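Local coordinates for universal stress protein MJ0577 (Methanocaldococcus jannaschii, PDB 1MJH), which binds ATP together with one manganese ion per subunit, as a homodimer of the universal stress protein A family, at residues K7-T12 and I37-I42; I123-S128 and L155-K160. All coordinates share one frame; numbering follows the deposited sequence.

Contact 1 (K7-T12 and I37-I42); sequences KILYPT and ILLHVI. With ATP (adenosine-5'-triphosphate), chain F.
Tyr10 and Leu38 lie side by side on one face of the sheet, running the same way. From its root outward, Tyr10 CB sits 4.1 Å from Ile37 O. With CG anti to the backbone N (chi1 167°), the ring lies alongside Leu38, CD2 of Tyr10 coming within 3.5 Å of Leu38 CD1. CE2 meets the same methyl, CD1 on the far edge packs against Ile125 O of the neighbouring strand, the ring rests on Ala21, Leu22 and Val25 of helix 16-27, and OH is hydrogen-bonded to Ala18 O. Opposite it through the sheet, Leu9 CD1 reaches Ile37 CG2 at 3.7 Å and nestles beside Leu39 CB, against helix 108-118.

The backbones are parallel neighbours in a beta-alpha-beta unit whose crossover is helix 16-27, in the nucleotide-binding alpha/beta fold of this family. Tyr10 N gives to Ile37 O (2.9 Å), and Leu39 N to Tyr10 O. Beyond Thr12, whose N binds Leu39 O at 2.8 Å, strand 7-11 has ended and adenine takes over: Val41 N donates to ATP N1 (3.0 Å), and ATP N6 to Val41 O (2.9 Å). His40 turns a ring edge to the Thr12 carbonyl and meets the Phe14 ring; exchanging the imidazole for an alanine is likely to deprive Phe14 of that ring and open a gap beside the carbonyl. Pro11 O takes the ribose hydroxyl O2' of ATP at 2.7 Å.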
ATOM      1  N   LYS B   7      -0.834 -15.233  -1.755  1.00 23.39           N
ATOM      2  CA  LYS B   7      -1.567 -14.950  -2.980  1.00 21.67           C
ATOM      3  C   LYS B   7      -1.708 -13.453  -3.183  1.00 20.96           C
ATOM      4  O   LYS B   7      -2.127 -12.702  -2.276  1.00 22.01           O
ATOM      5  CB  LYS B   7      -2.957 -15.624  -2.895  1.00 25.84           C
ATOM      6  CG  LYS B   7      -3.710 -15.553  -4.222  1.00 30.47           C
ATOM      7  CD  LYS B   7      -5.136 -16.096  -4.024  1.00 30.93           C
ATOM      8  CE  LYS B   7      -5.059 -17.587  -3.672  1.00 35.33           C
ATOM      9  NZ  LYS B   7      -6.386 -18.199  -4.039  1.00 41.27           N
ATOM     10  N   ILE B   8      -1.198 -12.955  -4.309  1.00 19.44           N
ATOM     11  CA  ILE B   8      -1.214 -11.520  -4.626  1.00 20.96           C
ATOM     12  C   ILE B   8      -2.178 -11.194  -5.764  1.00 22.70           C
ATOM     13  O   ILE B   8      -2.212 -11.917  -6.790  1.00 23.78           O
ATOM     14  CB  ILE B   8       0.223 -11.160  -5.134  1.00 21.31           C
ATOM     15  CG1 ILE B   8       1.228 -11.373  -4.030  1.00 21.64           C
ATOM     16  CG2 ILE B   8       0.289  -9.720  -5.650  1.00 21.96           C
ATOM     17  CD1 ILE B   8       2.680 -11.534  -4.534  1.00 25.01           C
ATOM     18  N   LEU B   9      -2.888 -10.076  -5.639  1.00 21.30           N
ATOM     19  CA  LEU B   9      -3.696  -9.581  -6.766  1.00 20.76           C
ATOM     20  C   LEU B   9      -2.869  -8.484  -7.437  1.00 20.85           C
ATOM     21  O   LEU B   9      -2.477  -7.543  -6.730  1.00 22.84           O
ATOM     22  CB  LEU B   9      -5.059  -8.981  -6.410  1.00 20.23           C
ATOM     23  CG  LEU B   9      -5.889  -8.322  -7.523  1.00 20.22           C
ATOM     24  CD1 LEU B   9      -6.224  -9.356  -8.628  1.00 26.15           C
ATOM     25  CD2 LEU B   9      -7.203  -7.723  -7.027  1.00 18.78           C
ATOM     26  N   TYR B  10      -2.613  -8.579  -8.753  1.00 19.35           N
ATOM     27  CA  TYR B  10      -1.851  -7.559  -9.440  1.00 20.66           C
ATOM     28  C   TYR B  10      -2.702  -7.094 -10.614  1.00 19.37           C
ATOM     29  O   TYR B  10      -2.812  -7.785 -11.651  1.00 20.56           O
ATOM     30  CB  TYR B  10      -0.496  -8.109  -9.969  1.00 19.84           C
ATOM     31  CG  TYR B  10       0.192  -7.204 -10.953  1.00 20.34           C
ATOM     32  CD1 TYR B  10       0.380  -5.847 -10.646  1.00 18.64           C
ATOM     33  CD2 TYR B  10       0.658  -7.670 -12.177  1.00 21.53           C
ATOM     34  CE1 TYR B  10       1.019  -5.004 -11.536  1.00 20.39           C
ATOM     35  CE2 TYR B  10       1.297  -6.821 -13.070  1.00 22.79           C
ATOM     36  CZ  TYR B  10       1.465  -5.506 -12.746  1.00 21.65           C
ATOM     37  OH  TYR B  10       2.089  -4.623 -13.625  1.00 22.85           O
ATOM     38  N   PRO B  11      -3.451  -6.031 -10.420  1.00 17.80           N
ATOM     39  CA  PRO B  11      -4.298  -5.474 -11.465  1.00 18.57           C
ATOM     40  C   PRO B  11      -3.452  -4.511 -12.307  1.00 18.93           C
ATOM     41  O   PRO B  11      -2.791  -3.636 -11.758  1.00 20.28           O
ATOM     42  CB  PRO B  11      -5.351  -4.693 -10.686  1.00 24.03           C
ATOM     43  CG  PRO B  11      -4.712  -4.292  -9.380  1.00 19.94           C
ATOM     44  CD  PRO B  11      -3.556  -5.234  -9.164  1.00 20.14           C
ATOM     45  N   THR B  12      -3.455  -4.738 -13.618  1.00 20.05           N
ATOM     46  CA  THR B  12      -2.644  -3.871 -14.474  1.00 20.07           C
ATOM     47  C   THR B  12      -3.455  -3.263 -15.598  1.00 21.78           C
ATOM     48  O   THR B  12      -4.346  -3.929 -16.147  1.00 21.90           O
ATOM     49  CB  THR B  12      -1.460  -4.689 -15.082  1.00 21.03           C
ATOM     50  OG1 THR B  12      -0.778  -3.780 -15.956  1.00 22.37           O
ATOM     51  CG2 THR B  12      -1.928  -5.865 -15.919  1.00 19.65           C
ATOM     52  N   ILE B  37      -2.684 -13.437  -9.017  1.00 20.06           N
ATOM     53  CA  ILE B  37      -3.876 -13.225  -9.785  1.00 20.85           C
ATOM     54  C   ILE B  37      -3.607 -12.024 -10.714  1.00 20.73           C
ATOM     55  O   ILE B  37      -3.439 -10.942 -10.170  1.00 22.44           O
ATOM     56  CB  ILE B  37      -5.143 -12.944  -8.950  1.00 23.04           C
ATOM     57  CG1 ILE B  37      -5.331 -13.963  -7.848  1.00 24.21           C
ATOM     58  CG2 ILE B  37      -6.372 -12.890  -9.872  1.00 27.40           C
ATOM     59  CD1 ILE B  37      -5.203 -15.438  -8.236  1.00 29.21           C
ATOM     60  N   LEU B  38      -3.440 -12.292 -12.026  1.00 19.14           N
ATOM     61  CA  LEU B  38      -3.091 -11.165 -12.912  1.00 20.41           C
ATOM     62  C   LEU B  38      -4.323 -10.687 -13.601  1.00 22.20           C
ATOM     63  O   LEU B  38      -5.029 -11.466 -14.293  1.00 21.84           O
ATOM     64  CB  LEU B  38      -2.033 -11.739 -13.913  1.00 19.43           C
ATOM     65  CG  LEU B  38      -1.790 -10.811 -15.112  1.00 23.59           C
ATOM     66  CD1 LEU B  38      -0.978  -9.577 -14.641  1.00 23.28           C
ATOM     67  CD2 LEU B  38      -0.927 -11.520 -16.171  1.00 27.05           C
ATOM     68  N   LEU B  39      -4.701  -9.443 -13.316  1.00 18.98           N
ATOM     69  CA  LEU B  39      -6.008  -8.963 -13.761  1.00 18.68           C
ATOM     70  C   LEU B  39      -6.001  -7.727 -14.623  1.00 24.04           C
ATOM     71  O   LEU B  39      -5.356  -6.768 -14.232  1.00 20.09           O
ATOM     72  CB  LEU B  39      -6.809  -8.672 -12.445  1.00 19.44           C
ATOM     73  CG  LEU B  39      -8.139  -7.975 -12.683  1.00 21.69           C
ATOM     74  CD1 LEU B  39      -9.133  -8.844 -13.472  1.00 23.21           C
ATOM     75  CD2 LEU B  39      -8.778  -7.664 -11.304  1.00 22.94           C
ATOM     76  N   HIS B  40      -6.689  -7.735 -15.770  1.00 22.94           N
ATOM     77  CA  HIS B  40      -6.938  -6.535 -16.542  1.00 21.02           C
ATOM     78  C   HIS B  40      -8.440  -6.341 -16.735  1.00 25.97           C
ATOM     79  O   HIS B  40      -9.136  -7.348 -17.015  1.00 24.31           O
ATOM     80  CB  HIS B  40      -6.212  -6.556 -17.927  1.00 23.73           C
ATOM     81  CG  HIS B  40      -6.527  -5.301 -18.686  1.00 26.04           C
ATOM     82  ND1 HIS B  40      -7.281  -5.174 -19.817  1.00 27.44           N
ATOM     83  CD2 HIS B  40      -6.158  -4.049 -18.438  1.00 19.67           C
ATOM     84  CE1 HIS B  40      -7.335  -3.897 -20.205  1.00 20.58           C
ATOM     85  NE2 HIS B  40      -6.636  -3.157 -19.348  1.00 26.07           N
ATOM     86  N   VAL B  41      -8.887  -5.118 -16.471  1.00 22.43           N
ATOM     87  CA  VAL B  41     -10.308  -4.804 -16.643  1.00 23.29           C
ATOM     88  C   VAL B  41     -10.456  -3.939 -17.875  1.00 25.05           C
ATOM     89  O   VAL B  41     -10.003  -2.792 -17.974  1.00 24.29           O
ATOM     90  CB  VAL B  41     -10.936  -4.030 -15.460  1.00 21.15           C
ATOM     91  CG1 VAL B  41     -12.430  -3.748 -15.644  1.00 24.11           C
ATOM     92  CG2 VAL B  41     -10.743  -4.864 -14.210  1.00 20.58           C
ATOM     93  N   ILE B  42     -11.293  -4.450 -18.817  1.00 25.15           N
ATOM     94  CA  ILE B  42     -11.739  -3.571 -19.899  1.00 24.72           C
ATOM     95  C   ILE B  42     -12.848  -2.641 -19.436  1.00 27.00           C
ATOM     96  O   ILE B  42     -13.906  -3.122 -19.003  1.00 26.66           O
ATOM     97  CB  ILE B  42     -12.330  -4.410 -21.074  1.00 29.97           C
ATOM     98  CG1 ILE B  42     -11.305  -5.462 -21.471  1.00 34.85           C
ATOM     99  CG2 ILE B  42     -12.719  -3.521 -22.243  1.00 34.81           C
ATOM    100  CD1 ILE B  42      -9.948  -4.949 -21.837  1.00 37.65           C
TER
HETATM  101  PG  ATP F3001      -7.645   7.968 -13.711  1.00 20.85           P
HETATM  102  O1G ATP F3001      -8.350   8.275 -12.437  1.00 21.13           O
HETATM  103  O2G ATP F3001      -8.100   6.707 -14.196  1.00 22.89           O
HETATM  104  O3G ATP F3001      -7.795   9.025 -14.721  1.00 24.04           O
HETATM  105  PB  ATP F3001      -4.822   7.104 -13.663  1.00 19.91           P
HETATM  106  O1B ATP F3001      -3.630   7.961 -13.696  1.00 20.64           O
HETATM  107  O2B ATP F3001      -5.006   6.421 -14.948  1.00 18.32           O
HETATM  108  O3B ATP F3001      -6.081   7.955 -13.251  1.00 23.09           O
HETATM  109  PA  ATP F3001      -5.419   4.670 -12.047  1.00 20.61           P
HETATM  110  O1A ATP F3001      -6.052   4.921 -10.776  1.00 19.12           O
HETATM  111  O2A ATP F3001      -6.233   4.199 -13.115  1.00 20.22           O
HETATM  112  O3A ATP F3001      -4.639   6.049 -12.481  1.00 20.12           O
HETATM  113  O5' ATP F3001      -4.186   3.687 -12.055  1.00 18.70           O
HETATM  114  C5' ATP F3001      -3.737   3.184 -10.771  1.00 20.72           C
HETATM  115  C4' ATP F3001      -3.481   1.692 -10.881  1.00 17.11           C
HETATM  116  O4' ATP F3001      -4.803   1.029 -10.995  1.00 18.95           O
HETATM  117  C3' ATP F3001      -2.732   1.198 -12.108  1.00 21.39           C
HETATM  118  O3' ATP F3001      -1.310   1.350 -11.996  1.00 17.06           O
HETATM  119  C2' ATP F3001      -3.198  -0.278 -12.143  1.00 20.81           C
HETATM  120  O2' ATP F3001      -2.453  -1.027 -11.161  1.00 18.17           O
HETATM  121  C1' ATP F3001      -4.689  -0.127 -11.743  1.00 18.06           C
HETATM  122  N9  ATP F3001      -5.597  -0.083 -12.881  1.00 18.40           N
HETATM  123  C8  ATP F3001      -6.133   0.987 -13.508  1.00 17.84           C
HETATM  124  N7  ATP F3001      -6.991   0.676 -14.461  1.00 22.13           N
HETATM  125  C5  ATP F3001      -6.978  -0.638 -14.493  1.00 17.05           C
HETATM  126  C6  ATP F3001      -7.679  -1.520 -15.299  1.00 19.88           C
HETATM  127  N6  ATP F3001      -8.505  -1.076 -16.247  1.00 22.55           N
HETATM  128  N1  ATP F3001      -7.469  -2.817 -15.093  1.00 22.65           N
HETATM  129  C2  ATP F3001      -6.631  -3.264 -14.102  1.00 18.94           C
HETATM  130  N3  ATP F3001      -5.917  -2.487 -13.268  1.00 19.61           N
HETATM  131  C4  ATP F3001      -6.146  -1.189 -13.572  1.00 17.34           C

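Contact 2 (I123-S128 and L155-K160); sequences IIIMGS and LVVKRK. With ATP (adenosine-5'-triphosphate), chain F.
Ile125 lies abreast of Leu155, Met126 of Val156 and Gly127 of Val157, on parallel strands whose axes diverge by only 20°. Four backbone bonds stitch them together, among them Met126 N to Leu155 O at 3.0 Å and Val157 N to Met126 O at 2.9 Å. The last, from Ser128 N to Val157 O, is short at 2.7 Å but bent to 142°, its donor tilted out of the carbonyl plane as the chain leaves the strand. This pair closes a second beta-alpha-beta unit, through helix 141-149. Leu155 and Val156 also pair antiparallel with a strand of the second subunit, so the sheet continues across the dimer.

Ile125 and Leu155 run side by side, CG1 of Ile125 lying 4.0 Å from Leu155 CB. On the other face Met126 and Val156 pack against helix 141-149. The methionine then bends at chi3, bringing CE to 3.5 Å from O4' of ATP. Gly127 N donates to ATP O2' at 3.3 Å and only weakly to O3'; a beta carbon at Gly127 would collide with O3'. Ser128 CB packs against Val156 CG1, and its OG, held between backbone N and carbonyl carbon (chi1 62°), accepts a weak bond from Arg159 N. Lys158 curls back across this serine, its CE a tight 3.5 Å from Ser128 CB.

The lysine's NZ binds the carbonyls of Ile147 and Ser150 of the second subunit, while the Arg159 guanidinium goes to Asn133, Leu134 and Lys135. Carbonyls gathered round that ammonium would probably favour its charged form, so an apolar strand pair ends in polar ties, one to the partner chain and one to the ATP-binding loop.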
ATOM      1  N   ILE B 123      -2.949  -9.617  -0.505  1.00 19.72           N
ATOM      2  CA  ILE B 123      -2.466  -8.234  -0.713  1.00 19.87           C
ATOM      3  C   ILE B 123      -2.793  -7.870  -2.151  1.00 20.72           C
ATOM      4  O   ILE B 123      -2.861  -8.772  -3.010  1.00 19.53           O
ATOM      5  CB  ILE B 123      -0.962  -8.162  -0.438  1.00 18.60           C
ATOM      6  CG1 ILE B 123      -0.474  -6.713  -0.646  1.00 20.38           C
ATOM      7  CG2 ILE B 123      -0.139  -9.118  -1.322  1.00 20.08           C
ATOM      8  CD1 ILE B 123       0.968  -6.545  -0.131  1.00 22.73           C
ATOM      9  N   ILE B 124      -3.041  -6.606  -2.407  1.00 17.71           N
ATOM     10  CA  ILE B 124      -3.195  -6.086  -3.753  1.00 17.72           C
ATOM     11  C   ILE B 124      -1.963  -5.206  -4.022  1.00 18.98           C
ATOM     12  O   ILE B 124      -1.692  -4.354  -3.169  1.00 20.45           O
ATOM     13  CB  ILE B 124      -4.438  -5.180  -3.852  1.00 18.31           C
ATOM     14  CG1 ILE B 124      -5.687  -6.042  -3.404  1.00 19.59           C
ATOM     15  CG2 ILE B 124      -4.610  -4.829  -5.313  1.00 21.20           C
ATOM     16  CD1 ILE B 124      -6.944  -5.226  -3.467  1.00 19.84           C
ATOM     17  N   ILE B 125      -1.232  -5.435  -5.103  1.00 17.78           N
ATOM     18  CA  ILE B 125      -0.035  -4.581  -5.399  1.00 17.43           C
ATOM     19  C   ILE B 125      -0.366  -3.804  -6.695  1.00 19.07           C
ATOM     20  O   ILE B 125      -0.626  -4.412  -7.734  1.00 18.36           O
ATOM     21  CB  ILE B 125       1.190  -5.479  -5.570  1.00 17.44           C
ATOM     22  CG1 ILE B 125       1.564  -6.155  -4.236  1.00 16.61           C
ATOM     23  CG2 ILE B 125       2.380  -4.583  -6.012  1.00 16.34           C
ATOM     24  CD1 ILE B 125       2.795  -7.062  -4.319  1.00 16.65           C
ATOM     25  N   MET B 126      -0.390  -2.471  -6.656  1.00 17.21           N
ATOM     26  CA  MET B 126      -0.888  -1.698  -7.831  1.00 16.48           C
ATOM     27  C   MET B 126      -0.125  -0.390  -7.941  1.00 18.33           C
ATOM     28  O   MET B 126       0.486   0.030  -6.951  1.00 17.90           O
ATOM     29  CB  MET B 126      -2.448  -1.517  -7.783  1.00 15.63           C
ATOM     30  CG  MET B 126      -2.900  -0.583  -6.607  1.00 19.17           C
ATOM     31  SD  MET B 126      -4.749  -0.738  -6.196  1.00  6.53           S
ATOM     32  CE  MET B 126      -5.356  -0.305  -7.841  1.00 22.81           C
ATOM     33  N   GLY B 127      -0.261   0.276  -9.111  1.00 16.82           N
ATOM     34  CA  GLY B 127       0.412   1.585  -9.206  1.00 18.61           C
ATOM     35  C   GLY B 127      -0.429   2.670  -8.556  1.00 18.78           C
ATOM     36  O   GLY B 127      -1.634   2.533  -8.325  1.00 17.38           O
ATOM     37  N   SER B 128       0.241   3.821  -8.271  1.00 16.30           N
ATOM     38  CA  SER B 128      -0.489   4.996  -7.798  1.00 18.11           C
ATOM     39  C   SER B 128      -1.253   5.689  -8.932  1.00 18.49           C
ATOM     40  O   SER B 128      -2.244   6.402  -8.700  1.00 19.57           O
ATOM     41  CB  SER B 128       0.469   6.012  -7.187  1.00 19.43           C
ATOM     42  OG  SER B 128       1.398   6.461  -8.180  1.00 19.18           O
ATOM     43  N   LEU B 155      -0.582  -2.387  -1.496  1.00 17.05           N
ATOM     44  CA  LEU B 155       0.766  -1.772  -1.715  1.00 15.39           C
ATOM     45  C   LEU B 155       0.613  -0.814  -2.881  1.00 17.81           C
ATOM     46  O   LEU B 155       0.407  -1.263  -3.997  1.00 18.92           O
ATOM     47  CB  LEU B 155       1.821  -2.850  -1.945  1.00 13.85           C
ATOM     48  CG  LEU B 155       3.231  -2.289  -2.337  1.00 18.78           C
ATOM     49  CD1 LEU B 155       3.739  -1.344  -1.260  1.00 20.17           C
ATOM     50  CD2 LEU B 155       4.233  -3.467  -2.484  1.00 19.89           C
ATOM     51  N   VAL B 156       0.784   0.488  -2.666  1.00 14.75           N
ATOM     52  CA  VAL B 156       0.687   1.502  -3.682  1.00 17.22           C
ATOM     53  C   VAL B 156       2.100   1.892  -4.138  1.00 18.96           C
ATOM     54  O   VAL B 156       2.889   2.363  -3.340  1.00 17.23           O
ATOM     55  CB  VAL B 156       0.018   2.782  -3.142  1.00 16.81           C
ATOM     56  CG1 VAL B 156      -0.079   3.785  -4.298  1.00 20.38           C
ATOM     57  CG2 VAL B 156      -1.380   2.525  -2.534  1.00 16.54           C
ATOM     58  N   VAL B 157       2.420   1.573  -5.396  1.00 15.27           N
ATOM     59  CA  VAL B 157       3.748   1.840  -5.931  1.00 16.45           C
ATOM     60  C   VAL B 157       3.675   3.160  -6.713  1.00 17.06           C
ATOM     61  O   VAL B 157       2.844   3.256  -7.626  1.00 18.60           O
ATOM     62  CB  VAL B 157       4.149   0.713  -6.883  1.00 15.86           C
ATOM     63  CG1 VAL B 157       5.544   0.956  -7.500  1.00 16.89           C
ATOM     64  CG2 VAL B 157       4.256  -0.633  -6.128  1.00 20.18           C
ATOM     65  N   LYS B 158       4.529   4.110  -6.373  1.00 17.19           N
ATOM     66  CA  LYS B 158       4.316   5.448  -6.985  1.00 16.76           C
ATOM     67  C   LYS B 158       4.878   5.546  -8.392  1.00 19.10           C
ATOM     68  O   LYS B 158       5.792   4.845  -8.824  1.00 21.48           O
ATOM     69  CB  LYS B 158       5.036   6.549  -6.154  1.00 19.29           C
ATOM     70  CG  LYS B 158       4.607   6.544  -4.672  1.00 22.09           C
ATOM     71  CD  LYS B 158       3.155   6.828  -4.472  1.00 21.36           C
ATOM     72  CE  LYS B 158       2.501   8.025  -5.177  1.00 20.96           C
ATOM     73  NZ  LYS B 158       3.079   9.339  -4.642  1.00 21.96           N
ATOM     74  N   ARG B 159       4.308   6.509  -9.118  1.00 19.31           N
ATOM     75  CA  ARG B 159       4.756   6.771 -10.498  1.00 15.86           C
ATOM     76  C   ARG B 159       6.173   7.338 -10.504  1.00 19.12           C
ATOM     77  O   ARG B 159       6.700   7.705  -9.488  1.00 20.95           O
ATOM     78  CB  ARG B 159       3.805   7.813 -11.114  1.00 16.71           C
ATOM     79  CG  ARG B 159       3.804   9.134 -10.318  1.00 19.07           C
ATOM     80  CD  ARG B 159       2.874  10.165 -10.989  1.00 18.50           C
ATOM     81  NE  ARG B 159       2.786  11.395 -10.174  1.00 20.37           N
ATOM     82  CZ  ARG B 159       1.917  12.379 -10.466  1.00 22.44           C
ATOM     83  NH1 ARG B 159       1.055  12.278 -11.475  1.00 21.51           N
ATOM     84  NH2 ARG B 159       1.843  13.474  -9.716  1.00 22.98           N
ATOM     85  N   LYS B 160       6.764   7.343 -11.713  1.00 18.15           N
ATOM     86  CA  LYS B 160       8.123   7.942 -11.790  1.00 19.74           C
ATOM     87  C   LYS B 160       8.117   9.370 -11.281  1.00 23.87           C
ATOM     88  O   LYS B 160       7.167  10.103 -11.422  1.00 26.83           O
ATOM     89  CB  LYS B 160       8.572   7.925 -13.263  1.00 24.64           C
ATOM     90  CG  LYS B 160       8.987   6.572 -13.789  1.00 25.12           C
ATOM     91  CD  LYS B 160       9.276   6.677 -15.309  1.00 31.89           C
ATOM     92  CE  LYS B 160       9.386   5.265 -15.871  1.00 41.85           C
ATOM     93  NZ  LYS B 160      10.310   4.418 -15.064  1.00 44.76           N
TER
HETATM   94  PG  ATP F3001      -7.645   7.968 -13.711  1.00 20.85           P
HETATM   95  O1G ATP F3001      -8.350   8.275 -12.437  1.00 21.13           O
HETATM   96  O2G ATP F3001      -8.100   6.707 -14.196  1.00 22.89           O
HETATM   97  O3G ATP F3001      -7.795   9.025 -14.721  1.00 24.04           O
HETATM   98  PB  ATP F3001      -4.822   7.104 -13.663  1.00 19.91           P
HETATM   99  O1B ATP F3001      -3.630   7.961 -13.696  1.00 20.64           O
HETATM  100  O2B ATP F3001      -5.006   6.421 -14.948  1.00 18.32           O
HETATM  101  O3B ATP F3001      -6.081   7.955 -13.251  1.00 23.09           O
HETATM  102  PA  ATP F3001      -5.419   4.670 -12.047  1.00 20.61           P
HETATM  103  O1A ATP F3001      -6.052   4.921 -10.776  1.00 19.12           O
HETATM  104  O2A ATP F3001      -6.233   4.199 -13.115  1.00 20.22           O
HETATM  105  O3A ATP F3001      -4.639   6.049 -12.481  1.00 20.12           O
HETATM  106  O5' ATP F3001      -4.186   3.687 -12.055  1.00 18.70           O
HETATM  107  C5' ATP F3001      -3.737   3.184 -10.771  1.00 20.72           C
HETATM  108  C4' ATP F3001      -3.481   1.692 -10.881  1.00 17.11           C
HETATM  109  O4' ATP F3001      -4.803   1.029 -10.995  1.00 18.95           O
HETATM  110  C3' ATP F3001      -2.732   1.198 -12.108  1.00 21.39           C
HETATM  111  O3' ATP F3001      -1.310   1.350 -11.996  1.00 17.06           O
HETATM  112  C2' ATP F3001      -3.198  -0.278 -12.143  1.00 20.81           C
HETATM  113  O2' ATP F3001      -2.453  -1.027 -11.161  1.00 18.17           O
HETATM  114  C1' ATP F3001      -4.689  -0.127 -11.743  1.00 18.06           C
HETATM  115  N9  ATP F3001      -5.597  -0.083 -12.881  1.00 18.40           N
HETATM  116  C8  ATP F3001      -6.133   0.987 -13.508  1.00 17.84           C
HETATM  117  N7  ATP F3001      -6.991   0.676 -14.461  1.00 22.13           N
HETATM  118  C5  ATP F3001      -6.978  -0.638 -14.493  1.00 17.05           C
HETATM  119  C6  ATP F3001      -7.679  -1.520 -15.299  1.00 19.88           C
HETATM  120  N6  ATP F3001      -8.505  -1.076 -16.247  1.00 22.55           N
HETATM  121  N1  ATP F3001      -7.469  -2.817 -15.093  1.00 22.65           N
HETATM  122  C2  ATP F3001      -6.631  -3.264 -14.102  1.00 18.94           C
HETATM  123  N3  ATP F3001      -5.917  -2.487 -13.268  1.00 19.61           N
HETATM  124  C4  ATP F3001      -6.146  -1.189 -13.572  1.00 17.34           C

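Contacts 1 and 2 are two parallel strand pairs of one sheet, coupled where strand 7-11 lies beside strand 123-127: Leu9 N reaches Ile123 O and Leu9 O reaches Ile125 N, each at 2.9 Å and probably hydrogen-bonded. Contact 1 lies close to the centre of the chain, with helices covering both its faces, whereas contact 2, also mostly buried, stands at the side of the sheet that meets the second subunit. Both end at ATP: contact 1 supplies backbone groups for adenine and a carbonyl for the ribose, while contact 2 serves the ribose with a glycine amide and a methionine. Both grip its O2', which accepts from Gly127 N and donates to Pro11 O.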